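Local coordinates for protein enoyl-CoA hydratase (Mycobacterium thermoresistibile, PDB 3T3W) that probably hydrates the double bond of enoyl-CoA thioesters in lipid metabolism, as a member of the crotonase-like enoyl-CoA hydratase/isomerase family, at residues A31-N36 / I68-N73; M20-D25 / L49-A54. All coordinates share one frame; numbering follows the deposited sequence. Where two conformers were deposited one is given.

Interaction 1. Residues A31-N36 / I68-N73; sequences ATITLN and IVLRAN
Ile33, Ile68 and Leu70 meet on the face of two parallel neighbouring strands that is turned to helix 46-61. The CD1 end of Ile33 reaches CG2 of Ile68 at 3.8 Å, while its other branch, CG2, lies against CD1 of Leu70. That fork follows from chi1 of -57°, which sets CG1 beside the backbone N and CG2 beside the carbonyl carbon. Farther along the same face the CB atoms of Leu35 and Ala72 are 3.9 Å apart; the small alanine suits a place where the strands come closest, CA to CA. Branched aliphatic residues fill this buried face without asking for polar partners.

Between the faces runs the parallel backbone pairing. Ile33 and Leu35 each use both N-H and C=O toward strand 67-72: Ile33 N donates to Val69 O at 2.8 Å and Ile33 O accepts from Arg71 N at 2.9 Å, and Leu35 does the same with Arg71 O and Asn73 N. The axes of the two short segments lie 24° apart.

The other face is polar at its C-terminal end. Arg71 lies beside Thr34, pointing the same way, with CD against CG2 of Thr32 at 3.5 Å. A bend at chi3 (-61°) brings NH1 to Thr34 OG1 at 3.0 Å, the hydroxyl lying in the guanidinium plane at its edge. NH1 also donates to OD1 of Asn73, from above that carbonyl plane. At the strand ends Asn73 ND2 bonds to Asn36 OD1 at 3.0 Å; the amide planes are nearly perpendicular, and the donor stands above the carbonyl plane of Asn36. The stronger partner of Arg71, through NE, is Asp207 of helix 206-217, whose Thr210 and Ala214 cover Val69.

Helix 46-61 joins the strands as a beta-alpha-beta crossover; its Leu52 and Ala55 pack on Ile33, its Ala59 on Ala31 and Ile68, and strands 22-27 and 120-124 flank the pair.

Interaction 2. Residues M20-D25 / L49-A54; sequences MYIDYD and LDELDA. With EDO (1,2-ethanediol), chain B.
Glu51 holds the turn of backbone at Met20 and Tyr21 with both oxygens of its carboxylate. Met20 N donates to OE2 at 2.9 Å in an almost straight bond (174°), and Tyr21 N donates to OE1 at 2.8 Å. Both oxygens are met on their syn sides, with the donors some 25° out of the carboxylate plane, a two-pronged grip that would limit rotation of the group. A third, weak bond comes from Ile22 N to OE2 at 3.2 Å. Glutamate suits the place because its chain spans from the helix to the backbone just before strand 22-27 and its first residue: CG anti to the backbone N (chi1 -168°) and an extended chain beyond it carry the carboxylate there.

The apolar part of the same side chain is used too. Ile22 slides past it in the opposite direction, CG1 lying 3.6 Å from Glu51 CG, and its CD1 goes on to CB of Leu52 at 4.1 Å. A branched aliphatic residue thus packs between strand and helix.

Around this, Tyr21 crosses Glu51 at about a right angle, and CG of Met20 sits 3.5 Å above the centre of the Tyr21 ring. Tyr21 OH is hydrogen-bonded to O2 of a 1,2-ethanediol, probably from the crystallisation liquor, at 2.7 Å, and to Asn45; the diol also binds Arg37.

This is structural packing: a helix carboxylate gathers consecutive backbone N-H groups, joining the N-terminal lead-in to the crossover helix of the crotonase-like fold. Strand 22-27, outermost in the sheet within this chain, pairs antiparallel with strand 30-35, and Ile22 packs on its Ile33 and Leu35. Elsewhere on helix 46-61, Asp50 and Asp53 form salt bridges to Arg105 and Arg112 of helix 95-115.

Interaction 1 is a buried strand-to-strand contact, whereas interaction 2, partly buried, fastens the N-terminal approach to the edge strand onto helix 46-61. The two meet on strand 30-35: Asn36 N lies 2.8 Å from Tyr21 O and Thr32 N 2.8 Å from Asp25 O, probable hydrogen bonds of the antiparallel pairing, and Ile33 CG2 packs 3.6 Å from Leu52 CD1. Helix 46-61, the crossover between the strands of 31-36 / 68-73, is therefore also the surface against which 20-25 rests. Their chemistry differs accordingly: regular backbone pairing between an aliphatic face and an arginine, threonine and asparagine network, against a carboxylate gathering N-H groups where the strand begins.

Interaction 1. Residues A31-N36 / I68-N73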
loop_
_atom_site.group_PDB
_atom_site.type_symbol
_atom_site.label_atom_id
_atom_site.label_comp_id
_atom_site.label_asym_id
_atom_site.label_seq_id
_atom_site.Cartn_x
_atom_site.Cartn_y
_atom_site.Cartn_z
ATOM N N ALA F 31 19.361 -22.152 20.452
ATOM C CA ALA F 31 20.666 -21.545 20.158
ATOM C C ALA F 31 20.716 -20.245 20.902
ATOM O O ALA F 31 19.881 -19.361 20.655
ATOM C CB ALA F 31 20.820 -21.265 18.660
ATOM N N THR F 32 21.675 -20.124 21.816
ATOM C CA THR F 32 21.859 -18.890 22.545
ATOM C C THR F 32 23.080 -18.145 21.979
ATOM O O THR F 32 24.215 -18.683 21.994
ATOM C CB THR F 32 22.056 -19.145 24.043
ATOM O OG1 THR F 32 20.929 -19.912 24.517
ATOM C CG2 THR F 32 22.163 -17.822 24.785
ATOM N N ILE F 33 22.808 -16.953 21.445
ATOM C CA ILE F 33 23.822 -16.097 20.851
ATOM C C ILE F 33 24.071 -14.963 21.848
ATOM O O ILE F 33 23.166 -14.178 22.152
ATOM C CB ILE F 33 23.329 -15.477 19.515
ATOM C CG1 ILE F 33 22.910 -16.565 18.512
ATOM C CG2 ILE F 33 24.377 -14.525 18.930
ATOM C CD1 ILE F 33 22.253 -16.084 17.218
ATOM N N THR F 34 25.303 -14.870 22.347
ATOM C CA THR F 34 25.662 -13.876 23.324
ATOM C C THR F 34 26.639 -12.832 22.784
ATOM O O THR F 34 27.713 -13.189 22.279
ATOM C CB THR F 34 26.301 -14.534 24.572
ATOM O OG1 THR F 34 25.343 -15.383 25.201
ATOM C CG2 THR F 34 26.770 -13.451 25.570
ATOM N N LEU F 35 26.272 -11.553 22.898
ATOM C CA LEU F 35 27.184 -10.438 22.657
ATOM C C LEU F 35 28.185 -10.396 23.789
ATOM O O LEU F 35 27.819 -10.198 24.929
ATOM C CB LEU F 35 26.428 -9.119 22.587
ATOM C CG LEU F 35 25.220 -9.034 21.637
ATOM C CD1 LEU F 35 24.624 -7.611 21.723
ATOM C CD2 LEU F 35 25.619 -9.430 20.224
ATOM N N ASN F 36 29.453 -10.649 23.472
ATOM C CA ASN F 36 30.497 -10.779 24.486
ATOM C C ASN F 36 31.606 -9.748 24.265
ATOM O O ASN F 36 32.786 -10.093 24.133
ATOM C CB ASN F 36 31.059 -12.195 24.497
ATOM C CG ASN F 36 31.938 -12.456 25.698
ATOM O OD1 ASN F 36 31.722 -11.888 26.755
ATOM N ND2 ASN F 36 32.981 -13.278 25.515
ATOM N N ILE F 68 15.847 -19.288 18.816
ATOM C CA ILE F 68 17.056 -18.501 18.960
ATOM C C ILE F 68 16.841 -17.499 20.077
ATOM O O ILE F 68 15.821 -16.778 20.113
ATOM C CB ILE F 68 17.373 -17.754 17.659
ATOM C CG1 ILE F 68 17.625 -18.781 16.533
ATOM C CG2 ILE F 68 18.551 -16.768 17.867
ATOM C CD1 ILE F 68 17.650 -18.263 15.094
ATOM N N VAL F 69 17.808 -17.449 20.981
ATOM C CA VAL F 69 17.864 -16.441 22.023
ATOM C C VAL F 69 19.076 -15.537 21.788
ATOM O O VAL F 69 20.191 -16.038 21.652
ATOM C CB VAL F 69 17.933 -17.068 23.437
ATOM C CG1 VAL F 69 18.246 -15.978 24.514
ATOM C CG2 VAL F 69 16.663 -17.834 23.768
ATOM N N LEU F 70 18.845 -14.215 21.754
ATOM C CA LEU F 70 19.921 -13.216 21.663
ATOM C C LEU F 70 20.019 -12.502 23.012
ATOM O O LEU F 70 19.026 -11.938 23.510
ATOM C CB LEU F 70 19.639 -12.197 20.569
ATOM C CG LEU F 70 20.654 -11.043 20.458
ATOM C CD1 LEU F 70 21.987 -11.617 19.925
ATOM C CD2 LEU F 70 20.040 -9.972 19.544
ATOM N N ARG F 71 21.206 -12.560 23.598
ATOM C CA ARG F 71 21.479 -11.940 24.883
ATOM C C ARG F 71 22.856 -11.280 24.865
ATOM O O ARG F 71 23.591 -11.356 23.881
ATOM C CB ARG F 71 21.381 -12.965 26.012
ATOM C CG ARG F 71 22.374 -14.122 25.909
ATOM C CD ARG F 71 22.332 -15.154 27.030
ATOM N NE ARG F 71 22.627 -14.525 28.305
ATOM C CZ ARG F 71 23.865 -14.258 28.740
ATOM N NH1 ARG F 71 24.945 -14.565 28.012
ATOM N NH2 ARG F 71 24.026 -13.656 29.906
ATOM N N ALA F 72 23.229 -10.661 25.972
ATOM C CA ALA F 72 24.448 -9.850 26.026
ATOM C C ALA F 72 25.062 -9.935 27.422
ATOM O O ALA F 72 24.333 -9.870 28.423
ATOM C CB ALA F 72 24.149 -8.407 25.686
ATOM N N ASN F 73 26.389 -10.078 27.466
ATOM C CA ASN F 73 27.124 -10.063 28.736
ATOM C C ASN F 73 27.334 -8.667 29.272
ATOM O O ASN F 73 27.409 -7.685 28.527
ATOM C CB ASN F 73 28.449 -10.782 28.617
ATOM C CG ASN F 73 28.288 -12.295 28.609
ATOM O OD1 ASN F 73 27.248 -12.840 29.056
ATOM N ND2 ASN F 73 29.282 -12.986 28.061
#

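Interaction 2. Residues M20-D25 / L49-A54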
loop_
_atom_site.group_PDB
_atom_site.type_symbol
_atom_site.label_atom_id
_atom_site.label_comp_id
_atom_site.label_asym_id
_atom_site.label_seq_id
_atom_site.Cartn_x
_atom_site.Cartn_y
_atom_site.Cartn_z
ATOM N N MET F 20 35.534 -14.326 18.672
ATOM C CA MET F 20 36.176 -13.110 19.159
ATOM C C MET F 20 35.181 -12.373 20.028
ATOM O O MET F 20 35.476 -12.124 21.202
ATOM C CB MET F 20 36.678 -12.254 17.990
ATOM C CG MET F 20 37.229 -10.885 18.343
ATOM S SD MET F 20 38.786 -11.006 19.256
ATOM C CE MET F 20 39.035 -9.259 19.645
ATOM N N TYR F 21 34.035 -12.015 19.454
ATOM C CA TYR F 21 33.064 -11.136 20.130
ATOM C C TYR F 21 31.723 -11.804 20.480
ATOM O O TYR F 21 30.885 -11.187 21.148
ATOM C CB TYR F 21 32.716 -9.958 19.239
ATOM C CG TYR F 21 33.843 -9.020 18.944
ATOM C CD1 TYR F 21 34.502 -8.367 19.969
ATOM C CD2 TYR F 21 34.284 -8.839 17.650
ATOM C CE1 TYR F 21 35.540 -7.487 19.697
ATOM C CE2 TYR F 21 35.336 -7.979 17.350
ATOM C CZ TYR F 21 35.954 -7.290 18.376
ATOM O OH TYR F 21 36.981 -6.425 18.092
ATOM N N ILE F 22 31.501 -12.993 19.955
ATOM C CA ILE F 22 30.169 -13.654 20.042
ATOM C C ILE F 22 30.349 -15.043 20.655
ATOM O O ILE F 22 31.203 -15.822 20.183
ATOM C CB ILE F 22 29.516 -13.815 18.649
ATOM C CG1 ILE F 22 29.307 -12.453 17.973
ATOM C CG2 ILE F 22 28.169 -14.591 18.759
ATOM C CD1 ILE F 22 28.419 -11.471 18.752
ATOM N N ASP F 23 29.582 -15.362 21.702
ATOM C CA ASP F 23 29.507 -16.718 22.226
ATOM C C ASP F 23 28.272 -17.392 21.645
ATOM O O ASP F 23 27.265 -16.741 21.432
ATOM C CB ASP F 23 29.444 -16.700 23.753
ATOM C CG ASP F 23 30.790 -16.541 24.377
ATOM O OD1 ASP F 23 31.737 -17.202 23.901
ATOM O OD2 ASP F 23 30.911 -15.764 25.349
ATOM N N TYR F 24 28.361 -18.686 21.376
ATOM C CA TYR F 24 27.283 -19.421 20.724
ATOM C C TYR F 24 27.149 -20.771 21.386
ATOM O O TYR F 24 28.134 -21.512 21.503
ATOM C CB TYR F 24 27.600 -19.591 19.249
ATOM C CG TYR F 24 26.576 -20.316 18.439
ATOM C CD1 TYR F 24 25.500 -19.657 17.903
ATOM C CD2 TYR F 24 26.707 -21.668 18.157
ATOM C CE1 TYR F 24 24.569 -20.318 17.122
ATOM C CE2 TYR F 24 25.778 -22.344 17.385
ATOM C CZ TYR F 24 24.710 -21.664 16.860
ATOM O OH TYR F 24 23.765 -22.363 16.138
ATOM N N ASP F 25 25.936 -21.119 21.802
ATOM C CA ASP F 25 25.687 -22.413 22.501
ATOM C C ASP F 25 24.401 -22.986 21.937
ATOM O O ASP F 25 23.430 -22.247 21.790
ATOM C CB ASP F 25 25.455 -22.200 24.016
ATOM C CG ASP F 25 24.902 -23.460 24.731
ATOM O OD1 ASP F 25 25.761 -24.316 24.974
ATOM O OD2 ASP F 25 23.647 -23.634 25.017
ATOM N N LEU F 49 29.620 -7.441 14.005
ATOM C CA LEU F 49 28.393 -7.635 13.222
ATOM C C LEU F 49 28.520 -8.793 12.231
ATOM O O LEU F 49 27.593 -9.592 12.082
ATOM C CB LEU F 49 28.034 -6.329 12.524
ATOM C CG LEU F 49 27.467 -5.251 13.453
ATOM C CD1 LEU F 49 27.372 -3.902 12.728
ATOM C CD2 LEU F 49 26.102 -5.671 13.973
ATOM N N ASP F 50 29.688 -8.937 11.606
ATOM C CA ASP F 50 29.937 -10.116 10.751
ATOM C C ASP F 50 29.846 -11.422 11.544
ATOM O O ASP F 50 29.254 -12.409 11.088
ATOM C CB ASP F 50 31.297 -10.052 10.056
ATOM C CG ASP F 50 31.409 -8.937 9.043
ATOM O OD1 ASP F 50 30.396 -8.341 8.630
ATOM O OD2 ASP F 50 32.585 -8.635 8.685
ATOM N N GLU F 51 30.401 -11.420 12.754
ATOM C CA GLU F 51 30.399 -12.604 13.586
ATOM C C GLU F 51 28.972 -12.927 14.083
ATOM O O GLU F 51 28.539 -14.101 14.155
ATOM C CB GLU F 51 31.391 -12.389 14.744
ATOM C CG GLU F 51 31.709 -13.606 15.525
ATOM C CD GLU F 51 32.751 -13.415 16.644
ATOM O OE1 GLU F 51 33.395 -12.345 16.717
ATOM O OE2 GLU F 51 32.877 -14.371 17.454
ATOM N N LEU F 52 28.236 -11.870 14.413
ATOM C CA LEU F 52 26.848 -12.021 14.860
ATOM C C LEU F 52 25.997 -12.562 13.714
ATOM O O LEU F 52 25.163 -13.476 13.896
ATOM C CB LEU F 52 26.303 -10.653 15.313
ATOM C CG LEU F 52 24.837 -10.560 15.770
ATOM C CD1 LEU F 52 24.540 -11.633 16.855
ATOM C CD2 LEU F 52 24.446 -9.168 16.306
ATOM N N ASP F 53 26.195 -12.014 12.509
ATOM C CA ASP F 53 25.483 -12.535 11.331
ATOM C C ASP F 53 25.760 -14.026 11.087
ATOM O O ASP F 53 24.841 -14.829 10.786
ATOM C CB ASP F 53 25.838 -11.732 10.084
ATOM C CG ASP F 53 24.985 -12.118 8.899
ATOM O OD1 ASP F 53 23.726 -12.105 8.971
ATOM O OD2 ASP F 53 25.588 -12.482 7.891
ATOM N N ALA F 54 27.016 -14.424 11.261
ATOM C CA ALA F 54 27.385 -15.820 11.091
ATOM C C ALA F 54 26.671 -16.721 12.100
ATOM O O ALA F 54 26.288 -17.843 11.778
ATOM C CB ALA F 54 28.921 -15.998 11.183
HETATM C C1 EDO B . 38.911 -3.284 19.403
HETATM O O1 EDO B . 38.370 -2.680 20.579
HETATM C C2 EDO B . 39.394 -4.706 19.690
HETATM O O2 EDO B . 38.339 -5.508 20.269
#